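Local structure of putative glycosyltransferase (GalT1) (Streptococcus parasanguinis, 4PHR) at residues 179-184 with 206-211; 32-37 with 58-63. The protein probably transfers a sugar from a UDP-linked donor to an acceptor, as the nucleotide-binding GT-D domain of a longer glycosyltransferase. One frame throughout, in Å; residues are numbered along the deposited sequence.

Contact 1. Residues 179-184 with 206-211; sequences KNAFQY and GPTAKV. With UDP (uridine-5'-diphosphate), chain B.
With chi1 of Thr208 at -58°, OG1 sits beside its own backbone N and faces the short 3-10 turn 181-183, while Phe182 swings CG opposite its N (chi1 -171°) and brings its ring beside Thr208 and Val211 of helix 206-218. Thr208 OG1 lies 3.1 Å from Phe182 N, but the angle is too poor for a hydrogen bond; that N-H is instead weakly bonded to Gln50 OE1. Thr208 OG1 also stands at the edge of the Phe182 ring, near its plane, and 3.4 Å from Phe182 CB. One helical turn on, Val211 CG2 approaches Phe182 CE1 obliquely at 4.5 Å, a loose apolar touch.

Each segment also holds UDP. Ala181 N donates to the uracil atom UDP O4 over 3.1 Å, at an N-H...O angle of 157°. Gly206 N reaches UDP O5' at 3.2 Å, and Lys210 NZ bonds UDP O2A at 3.0 Å. Lys210 NZ also forms a salt bridge with Asp225. Between the two segments no hydrogen bond forms, so the direct contact is van der Waals packing, and a polar link between them runs through UDP, gripped at the base by Ala181 N and at the alpha-phosphate end by Gly206 N and Lys210 NZ.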
ATOM      1  N   LYS A 179      -6.626  -8.887  10.325  1.00 15.79           N
ATOM      2  CA  LYS A 179      -5.498  -9.799  10.180  1.00 16.11           C
ATOM      3  C   LYS A 179      -5.952 -11.057   9.444  1.00 14.68           C
ATOM      4  O   LYS A 179      -7.119 -11.443   9.515  1.00 15.99           O
ATOM      5  CB  LYS A 179      -4.885 -10.135  11.543  1.00 26.92           C
ATOM      6  CG  LYS A 179      -5.774 -10.955  12.451  1.00 31.79           C
ATOM      7  CD  LYS A 179      -5.085 -11.205  13.784  1.00 34.54           C
ATOM      8  CE  LYS A 179      -5.669 -12.417  14.495  1.00 42.41           C
ATOM      9  NZ  LYS A 179      -7.147 -12.322  14.641  1.00 47.83           N
ATOM     10  N   ASN A 180      -5.027 -11.695   8.738  1.00 13.37           N
ATOM     11  CA  ASN A 180      -5.336 -12.932   8.016  1.00 13.72           C
ATOM     12  C   ASN A 180      -6.512 -12.797   7.062  1.00 13.94           C
ATOM     13  O   ASN A 180      -7.335 -13.707   6.945  1.00 17.72           O
ATOM     14  CB  ASN A 180      -5.571 -14.095   8.981  1.00 17.47           C
ATOM     15  CG  ASN A 180      -4.287 -14.584   9.592  1.00 22.13           C
ATOM     16  OD1 ASN A 180      -3.199 -14.298   9.091  1.00 19.10           O
ATOM     17  ND2 ASN A 180      -4.399 -15.320  10.684  1.00 32.48           N
ATOM     18  N   ALA A 181      -6.592 -11.664   6.372  1.00 11.86           N
ATOM     19  CA  ALA A 181      -7.692 -11.456   5.446  1.00 14.56           C
ATOM     20  C   ALA A 181      -7.665 -12.456   4.293  1.00 14.41           C
ATOM     21  O   ALA A 181      -8.699 -12.725   3.681  1.00 15.81           O
ATOM     22  CB  ALA A 181      -7.688 -10.034   4.923  1.00 14.77           C
ATOM     23  N   PHE A 182      -6.497 -13.020   3.996  1.00 12.90           N
ATOM     24  CA  PHE A 182      -6.405 -13.909   2.842  1.00 15.00           C
ATOM     25  C   PHE A 182      -7.307 -15.132   2.970  1.00 18.16           C
ATOM     26  O   PHE A 182      -7.756 -15.688   1.968  1.00 20.37           O
ATOM     27  CB  PHE A 182      -4.966 -14.351   2.547  1.00 15.65           C
ATOM     28  CG  PHE A 182      -4.840 -15.082   1.233  1.00 16.23           C
ATOM     29  CD1 PHE A 182      -4.966 -14.395   0.034  1.00 17.83           C
ATOM     30  CD2 PHE A 182      -4.643 -16.454   1.197  1.00 19.82           C
ATOM     31  CE1 PHE A 182      -4.876 -15.063  -1.182  1.00 25.12           C
ATOM     32  CE2 PHE A 182      -4.559 -17.132  -0.012  1.00 22.35           C
ATOM     33  CZ  PHE A 182      -4.676 -16.435  -1.202  1.00 23.04           C
ATOM     34  N   GLN A 183      -7.589 -15.529   4.200  1.00 17.87           N
ATOM     35  CA  GLN A 183      -8.487 -16.653   4.425  1.00 24.25           C
ATOM     36  C   GLN A 183      -9.846 -16.439   3.763  1.00 21.56           C
ATOM     37  O   GLN A 183     -10.522 -17.394   3.375  1.00 23.36           O
ATOM     38  CB  GLN A 183      -8.683 -16.894   5.913  1.00 26.11           C
ATOM     39  CG  GLN A 183      -9.615 -18.054   6.173  1.00 35.62           C
ATOM     40  CD  GLN A 183      -9.759 -18.369   7.637  1.00 49.06           C
ATOM     41  OE1 GLN A 183      -8.800 -18.780   8.292  1.00 54.85           O
ATOM     42  NE2 GLN A 183     -10.963 -18.180   8.162  1.00 49.05           N
ATOM     43  N   TYR A 184     -10.247 -15.182   3.639  1.00 18.15           N
ATOM     44  CA  TYR A 184     -11.553 -14.846   3.093  1.00 17.74           C
ATOM     45  C   TYR A 184     -11.445 -14.304   1.679  1.00 17.32           C
ATOM     46  O   TYR A 184     -12.357 -13.624   1.206  1.00 17.59           O
ATOM     47  CB  TYR A 184     -12.248 -13.827   4.002  1.00 19.11           C
ATOM     48  CG  TYR A 184     -12.455 -14.349   5.402  1.00 22.56           C
ATOM     49  CD1 TYR A 184     -11.488 -14.169   6.384  1.00 26.78           C
ATOM     50  CD2 TYR A 184     -13.606 -15.051   5.734  1.00 29.11           C
ATOM     51  CE1 TYR A 184     -11.670 -14.663   7.662  1.00 32.55           C
ATOM     52  CE2 TYR A 184     -13.798 -15.544   7.008  1.00 30.29           C
ATOM     53  CZ  TYR A 184     -12.826 -15.348   7.966  1.00 35.66           C
ATOM     54  OH  TYR A 184     -13.014 -15.840   9.235  1.00 40.84           O
ATOM     55  N   GLY A 206      -2.893  -5.106   3.324  1.00  9.93           N
ATOM     56  CA  GLY A 206      -1.690  -5.910   3.412  1.00 10.63           C
ATOM     57  C   GLY A 206      -1.452  -6.741   2.164  1.00 10.12           C
ATOM     58  O   GLY A 206      -1.717  -6.275   1.049  1.00 12.54           O
ATOM     59  N   PRO A 207      -0.921  -7.970   2.329  1.00  9.63           N
ATOM     60  CA  PRO A 207      -0.589  -8.774   1.143  1.00 11.48           C
ATOM     61  C   PRO A 207      -1.816  -9.172   0.333  1.00 10.95           C
ATOM     62  O   PRO A 207      -1.725  -9.337  -0.893  1.00 11.02           O
ATOM     63  CB  PRO A 207       0.097 -10.017   1.728  1.00 15.24           C
ATOM     64  CG  PRO A 207      -0.303 -10.037   3.154  1.00 20.65           C
ATOM     65  CD  PRO A 207      -0.497  -8.619   3.579  1.00 12.71           C
ATOM     66  N   THR A 208      -2.951  -9.320   1.004  1.00 10.59           N
ATOM     67  CA  THR A 208      -4.182  -9.672   0.318  1.00 10.91           C
ATOM     68  C   THR A 208      -4.560  -8.599  -0.707  1.00 11.38           C
ATOM     69  O   THR A 208      -5.120  -8.905  -1.766  1.00 12.74           O
ATOM     70  CB  THR A 208      -5.321  -9.919   1.319  1.00 11.81           C
ATOM     71  OG1 THR A 208      -4.927 -10.964   2.217  1.00 13.40           O
ATOM     72  CG2 THR A 208      -6.603 -10.330   0.603  1.00 14.70           C
ATOM     73  N   ALA A 209      -4.247  -7.345  -0.391  1.00 11.33           N
ATOM     74  CA  ALA A 209      -4.531  -6.228  -1.296  1.00 12.00           C
ATOM     75  C   ALA A 209      -3.899  -6.435  -2.672  1.00 12.71           C
ATOM     76  O   ALA A 209      -4.482  -6.067  -3.686  1.00 11.71           O
ATOM     77  CB  ALA A 209      -4.051  -4.907  -0.695  1.00 13.38           C
ATOM     78  N   LYS A 210      -2.707  -7.019  -2.714  1.00 10.93           N
ATOM     79  CA  LYS A 210      -1.998  -7.146  -3.985  1.00 12.58           C
ATOM     80  C   LYS A 210      -2.707  -8.143  -4.900  1.00 11.54           C
ATOM     81  O   LYS A 210      -2.830  -7.928  -6.115  1.00 13.34           O
ATOM     82  CB  LYS A 210      -0.540  -7.536  -3.765  1.00 14.31           C
ATOM     83  CG  LYS A 210       0.289  -6.449  -3.044  1.00 20.69           C
ATOM     84  CD  LYS A 210       0.139  -6.547  -1.538  1.00 21.60           C
ATOM     85  CE  LYS A 210       1.024  -5.567  -0.759  1.00 13.78           C
ATOM     86  NZ  LYS A 210       0.436  -4.216  -0.524  1.00 14.33           N
ATOM     87  N   VAL A 211      -3.175  -9.238  -4.316  1.00 12.79           N
ATOM     88  CA  VAL A 211      -3.878 -10.254  -5.085  1.00 13.32           C
ATOM     89  C   VAL A 211      -5.211  -9.686  -5.567  1.00 14.00           C
ATOM     90  O   VAL A 211      -5.603  -9.877  -6.722  1.00 15.71           O
ATOM     91  CB  VAL A 211      -4.105 -11.537  -4.262  1.00 15.54           C
ATOM     92  CG1 VAL A 211      -4.767 -12.621  -5.126  1.00 17.64           C
ATOM     93  CG2 VAL A 211      -2.778 -12.044  -3.707  1.00 17.14           C
TER
HETATM   94  N1  UDP B 301      -4.591  -4.970   6.774  1.00 10.07           N
HETATM   95  C2  UDP B 301      -5.820  -5.525   7.036  1.00 10.76           C
HETATM   96  N3  UDP B 301      -5.967  -6.891   7.037  1.00 10.41           N
HETATM   97  C4  UDP B 301      -4.896  -7.711   6.773  1.00 10.94           C
HETATM   98  C5  UDP B 301      -3.647  -7.152   6.502  1.00 10.90           C
HETATM   99  C6  UDP B 301      -3.497  -5.778   6.653  1.00 10.42           C
HETATM  100  O2  UDP B 301      -6.787  -4.810   7.296  1.00 12.09           O
HETATM  101  O4  UDP B 301      -5.086  -8.932   6.758  1.00 12.91           O
HETATM  102  C1' UDP B 301      -4.479  -3.506   6.698  1.00 10.22           C
HETATM  103  C2' UDP B 301      -3.840  -2.745   7.829  1.00 10.86           C
HETATM  104  O2' UDP B 301      -4.762  -2.551   8.881  1.00 13.09           O
HETATM  105  C3' UDP B 301      -3.486  -1.451   7.132  1.00 10.92           C
HETATM  106  C4' UDP B 301      -3.132  -1.908   5.726  1.00 10.86           C
HETATM  107  O4' UDP B 301      -3.642  -3.238   5.591  1.00  9.51           O
HETATM  108  O3' UDP B 301      -4.619  -0.614   7.060  1.00 12.99           O
HETATM  109  C5' UDP B 301      -1.630  -1.879   5.476  1.00  9.99           C
HETATM  110  O5' UDP B 301      -1.376  -2.393   4.175  1.00  9.73           O
HETATM  111  PA  UDP B 301       0.116  -2.544   3.590  1.00  8.83           P
HETATM  112  O1A UDP B 301       0.853  -3.554   4.373  1.00 12.18           O
HETATM  113  O2A UDP B 301      -0.039  -2.817   2.141  1.00 10.56           O
HETATM  114  O3A UDP B 301       0.730  -1.075   3.891  1.00  9.39           O
HETATM  115  PB  UDP B 301       2.129  -0.349   3.477  1.00  8.65           P
HETATM  116  O1B UDP B 301       2.956  -0.339   4.719  1.00 11.59           O
HETATM  117  O2B UDP B 301       1.703   1.014   3.082  1.00 10.30           O
HETATM  118  O3B UDP B 301       2.779  -1.132   2.378  1.00 10.49           O

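Contact 2. Residues 32-37 with 58-63; sequences VRFGDG and KRLQQI. With UDP (uridine-5'-diphosphate), chain B.
Phe34 meets helix 54-64 just past the end of strand 30-33, an edge strand of the three-stranded parallel sheet in this GT-D fold, so helix 54-64 packs against the end of this strand and the residue that follows it. From CB, which is directed at the helix, the side chain runs to CG beside the backbone N (chi1 -74°) and carries the ring outward. On one flank Phe34 CE1 comes within 4.1 Å of Ile63 CG2; on the other, CE2 lies 4.2 Å from Leu60 CD2. At the tip, Phe34 CZ lies 4.0 Å from Ile63 CG2 and also close to the carbonyl oxygen of Leu60. Both Ile63 CG2 and Leu60 O lie near the ring plane, which shows that the ring enters edge first. Val32 extends this apolar patch, with its CG1 4.1 Å from Ile63 CG2, and strand 72-76 backs both Val32 and Phe34.

Between Val32 and Phe34 in sequence, Arg33 reaches the diphosphate of UDP. A bend at chi3 (-53°) turns its guanidinium so that the beta-phosphate oxygen UDP O3B lies at the edge, near the plane. NH2 is shared between UDP O3B and, through a weak bond, UDP O2A; it also forms a salt bridge with Asp225, while NH1 additionally donates to Thr117 O. The straightest of the three phosphate bonds is Arg33 NH1 to UDP O3B, 2.8 Å long with an N-H...O angle of 156°.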
ATOM      1  N   VAL A  32      -0.183  -2.017  -7.735  1.00 13.08           N
ATOM      2  CA  VAL A  32       0.127  -3.017  -6.719  1.00 11.87           C
ATOM      3  C   VAL A  32       1.508  -2.692  -6.153  1.00 11.83           C
ATOM      4  O   VAL A  32       2.447  -2.405  -6.904  1.00 12.29           O
ATOM      5  CB  VAL A  32       0.062  -4.453  -7.303  1.00 15.16           C
ATOM      6  CG1 VAL A  32       1.051  -4.640  -8.442  1.00 17.42           C
ATOM      7  CG2 VAL A  32       0.295  -5.480  -6.226  1.00 22.22           C
ATOM      8  N   ARG A  33       1.632  -2.721  -4.827  1.00 10.80           N
ATOM      9  CA  ARG A  33       2.893  -2.347  -4.177  1.00 10.86           C
ATOM     10  C   ARG A  33       3.505  -3.540  -3.438  1.00 11.50           C
ATOM     11  O   ARG A  33       2.828  -4.229  -2.684  1.00 15.75           O
ATOM     12  CB  ARG A  33       2.690  -1.175  -3.207  1.00 11.07           C
ATOM     13  CG  ARG A  33       2.050   0.096  -3.810  1.00 12.34           C
ATOM     14  CD  ARG A  33       1.729   1.164  -2.718  1.00 10.78           C
ATOM     15  NE  ARG A  33       0.928   0.509  -1.696  1.00  9.90           N
ATOM     16  CZ  ARG A  33       1.378  -0.035  -0.569  1.00  9.03           C
ATOM     17  NH1 ARG A  33       2.640   0.137  -0.164  1.00 10.41           N
ATOM     18  NH2 ARG A  33       0.536  -0.726   0.181  1.00 10.32           N
ATOM     19  N   PHE A  34       4.783  -3.804  -3.671  1.00 10.54           N
ATOM     20  CA  PHE A  34       5.476  -4.843  -2.921  1.00 10.18           C
ATOM     21  C   PHE A  34       6.332  -4.180  -1.860  1.00 10.20           C
ATOM     22  O   PHE A  34       7.192  -3.362  -2.175  1.00 11.49           O
ATOM     23  CB  PHE A  34       6.318  -5.730  -3.847  1.00 11.50           C
ATOM     24  CG  PHE A  34       5.493  -6.670  -4.664  1.00 13.91           C
ATOM     25  CD1 PHE A  34       4.823  -6.223  -5.792  1.00 15.89           C
ATOM     26  CD2 PHE A  34       5.347  -7.992  -4.276  1.00 15.83           C
ATOM     27  CE1 PHE A  34       4.035  -7.093  -6.527  1.00 16.02           C
ATOM     28  CE2 PHE A  34       4.574  -8.859  -5.006  1.00 17.83           C
ATOM     29  CZ  PHE A  34       3.912  -8.411  -6.129  1.00 18.78           C
ATOM     30  N   GLY A  35       6.082  -4.529  -0.599  1.00 11.22           N
ATOM     31  CA  GLY A  35       6.873  -4.031   0.508  1.00 13.18           C
ATOM     32  C   GLY A  35       7.669  -5.150   1.140  1.00 11.77           C
ATOM     33  O   GLY A  35       7.697  -6.282   0.636  1.00 11.79           O
ATOM     34  N   ASP A  36       8.316  -4.845   2.257  1.00 11.50           N
ATOM     35  CA  ASP A  36       9.156  -5.836   2.915  1.00 11.52           C
ATOM     36  C   ASP A  36       8.375  -7.085   3.322  1.00 10.59           C
ATOM     37  O   ASP A  36       8.872  -8.196   3.194  1.00 12.61           O
ATOM     38  CB  ASP A  36       9.881  -5.225   4.118  1.00 12.19           C
ATOM     39  CG  ASP A  36       8.932  -4.711   5.163  1.00 12.12           C
ATOM     40  OD1 ASP A  36       8.970  -5.218   6.310  1.00 14.82           O
ATOM     41  OD2 ASP A  36       8.142  -3.807   4.820  1.00 16.25           O
ATOM     42  N   GLY A  37       7.148  -6.898   3.797  1.00 11.33           N
ATOM     43  CA  GLY A  37       6.311  -8.011   4.214  1.00 10.96           C
ATOM     44  C   GLY A  37       5.963  -8.959   3.079  1.00 11.41           C
ATOM     45  O   GLY A  37       5.886 -10.171   3.273  1.00 11.86           O
ATOM     46  N   LYS A  58       2.490 -17.873  -3.718  1.00 14.16           N
ATOM     47  CA  LYS A  58       2.548 -18.137  -5.145  1.00 17.37           C
ATOM     48  C   LYS A  58       1.911 -17.027  -5.989  1.00 13.45           C
ATOM     49  O   LYS A  58       2.479 -16.603  -7.002  1.00 14.28           O
ATOM     50  CB  LYS A  58       1.910 -19.495  -5.454  1.00 18.51           C
ATOM     51  CG  LYS A  58       1.894 -19.847  -6.924  1.00 21.91           C
ATOM     52  CD  LYS A  58       1.320 -21.244  -7.139  1.00 27.67           C
ATOM     53  CE  LYS A  58       1.188 -21.572  -8.618  1.00 35.97           C
ATOM     54  NZ  LYS A  58       2.513 -21.710  -9.284  1.00 45.45           N
ATOM     55  N   ARG A  59       0.739 -16.541  -5.574  1.00 14.56           N
ATOM     56  CA  ARG A  59       0.088 -15.440  -6.288  1.00 15.70           C
ATOM     57  C   ARG A  59       0.984 -14.201  -6.296  1.00 12.34           C
ATOM     58  O   ARG A  59       1.134 -13.544  -7.329  1.00 13.54           O
ATOM     59  CB  ARG A  59      -1.270 -15.093  -5.667  1.00 18.35           C
ATOM     60  CG  ARG A  59      -2.379 -16.079  -6.015  1.00 20.52           C
ATOM     61  CD  ARG A  59      -2.653 -16.142  -7.526  1.00 20.33           C
ATOM     62  NE  ARG A  59      -3.321 -14.948  -8.045  1.00 20.82           N
ATOM     63  CZ  ARG A  59      -2.823 -14.149  -8.988  1.00 22.24           C
ATOM     64  NH1 ARG A  59      -1.644 -14.406  -9.537  1.00 24.05           N
ATOM     65  NH2 ARG A  59      -3.505 -13.089  -9.390  1.00 20.12           N
ATOM     66  N   LEU A  60       1.568 -13.877  -5.145  1.00 13.61           N
ATOM     67  CA  LEU A  60       2.447 -12.713  -5.047  1.00 12.32           C
ATOM     68  C   LEU A  60       3.616 -12.834  -6.028  1.00 13.10           C
ATOM     69  O   LEU A  60       3.968 -11.868  -6.712  1.00 12.92           O
ATOM     70  CB  LEU A  60       2.956 -12.533  -3.617  1.00 12.54           C
ATOM     71  CG  LEU A  60       1.913 -12.048  -2.602  1.00 15.01           C
ATOM     72  CD1 LEU A  60       2.505 -12.033  -1.199  1.00 14.60           C
ATOM     73  CD2 LEU A  60       1.372 -10.673  -2.974  1.00 14.70           C
ATOM     74  N   GLN A  61       4.212 -14.021  -6.106  1.00 12.84           N
ATOM     75  CA  GLN A  61       5.319 -14.242  -7.040  1.00 13.40           C
ATOM     76  C   GLN A  61       4.870 -14.049  -8.490  1.00 12.94           C
ATOM     77  O   GLN A  61       5.581 -13.453  -9.302  1.00 15.37           O
ATOM     78  CB  GLN A  61       5.911 -15.641  -6.844  1.00 17.26           C
ATOM     79  CG  GLN A  61       6.681 -15.795  -5.545  1.00 18.07           C
ATOM     80  CD  GLN A  61       6.920 -17.246  -5.159  1.00 32.40           C
ATOM     81  OE1 GLN A  61       6.322 -18.161  -5.724  1.00 40.37           O
ATOM     82  NE2 GLN A  61       7.794 -17.461  -4.185  1.00 38.33           N
ATOM     83  N   GLN A  62       3.684 -14.549  -8.814  1.00 12.74           N
ATOM     84  CA  GLN A  62       3.140 -14.379 -10.156  1.00 13.29           C
ATOM     85  C   GLN A  62       2.899 -12.907 -10.482  1.00 14.18           C
ATOM     86  O   GLN A  62       3.221 -12.430 -11.567  1.00 15.59           O
ATOM     87  CB  GLN A  62       1.831 -15.157 -10.293  1.00 13.37           C
ATOM     88  CG  GLN A  62       1.997 -16.658 -10.234  1.00 15.08           C
ATOM     89  CD  GLN A  62       0.673 -17.374 -10.184  1.00 17.56           C
ATOM     90  OE1 GLN A  62      -0.336 -16.826  -9.724  1.00 21.93           O
ATOM     91  NE2 GLN A  62       0.660 -18.608 -10.664  1.00 25.07           N
ATOM     92  N   ILE A  63       2.328 -12.179  -9.531  1.00 14.01           N
ATOM     93  CA  ILE A  63       2.010 -10.778  -9.756  1.00 13.90           C
ATOM     94  C   ILE A  63       3.283  -9.957  -9.974  1.00 13.87           C
ATOM     95  O   ILE A  63       3.334  -9.090 -10.850  1.00 15.73           O
ATOM     96  CB  ILE A  63       1.151 -10.209  -8.603  1.00 13.87           C
ATOM     97  CG1 ILE A  63      -0.197 -10.944  -8.551  1.00 17.40           C
ATOM     98  CG2 ILE A  63       0.952  -8.710  -8.772  1.00 15.53           C
ATOM     99  CD1 ILE A  63      -0.883 -10.866  -7.209  1.00 17.65           C
TER
HETATM  100  N1  UDP B 301      -4.591  -4.970   6.774  1.00 10.07           N
HETATM  101  C2  UDP B 301      -5.820  -5.525   7.036  1.00 10.76           C
HETATM  102  N3  UDP B 301      -5.967  -6.891   7.037  1.00 10.41           N
HETATM  103  C4  UDP B 301      -4.896  -7.711   6.773  1.00 10.94           C
HETATM  104  C5  UDP B 301      -3.647  -7.152   6.502  1.00 10.90           C
HETATM  105  C6  UDP B 301      -3.497  -5.778   6.653  1.00 10.42           C
HETATM  106  O2  UDP B 301      -6.787  -4.810   7.296  1.00 12.09           O
HETATM  107  O4  UDP B 301      -5.086  -8.932   6.758  1.00 12.91           O
HETATM  108  C1' UDP B 301      -4.479  -3.506   6.698  1.00 10.22           C
HETATM  109  C2' UDP B 301      -3.840  -2.745   7.829  1.00 10.86           C
HETATM  110  O2' UDP B 301      -4.762  -2.551   8.881  1.00 13.09           O
HETATM  111  C3' UDP B 301      -3.486  -1.451   7.132  1.00 10.92           C
HETATM  112  C4' UDP B 301      -3.132  -1.908   5.726  1.00 10.86           C
HETATM  113  O4' UDP B 301      -3.642  -3.238   5.591  1.00  9.51           O
HETATM  114  O3' UDP B 301      -4.619  -0.614   7.060  1.00 12.99           O
HETATM  115  C5' UDP B 301      -1.630  -1.879   5.476  1.00  9.99           C
HETATM  116  O5' UDP B 301      -1.376  -2.393   4.175  1.00  9.73           O
HETATM  117  PA  UDP B 301       0.116  -2.544   3.590  1.00  8.83           P
HETATM  118  O1A UDP B 301       0.853  -3.554   4.373  1.00 12.18           O
HETATM  119  O2A UDP B 301      -0.039  -2.817   2.141  1.00 10.56           O
HETATM  120  O3A UDP B 301       0.730  -1.075   3.891  1.00  9.39           O
HETATM  121  PB  UDP B 301       2.129  -0.349   3.477  1.00  8.65           P
HETATM  122  O1B UDP B 301       2.956  -0.339   4.719  1.00 11.59           O
HETATM  123  O2B UDP B 301       1.703   1.014   3.082  1.00 10.30           O
HETATM  124  O3B UDP B 301       2.779  -1.132   2.378  1.00 10.49           O

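Overall arrangement
Contact 2 closes before contact 1 opens along the chain, yet their centres are 11 Å apart and they touch through helix 206-218. Lys210 makes much of the join: its CB packs 3.3 Å from Val32 CG2, and its CE lies 3.0 Å from Arg33 O. Val211 CA is 3.7 Å from Ile63 CD1, so helix 54-64 also packs on helix 206-218. Contact 1 reaches UDP from both segments, with 179-184 at the uracil, whereas contact 2 reaches it through Arg33 at the diphosphate. Lys210 NZ and, weakly, Arg33 NH2 meet at UDP O2A, and both have a salt bridge to Asp225. The manganese ion is about 10 Å from the Phe34 side chain but about 14 Å from that of Thr208.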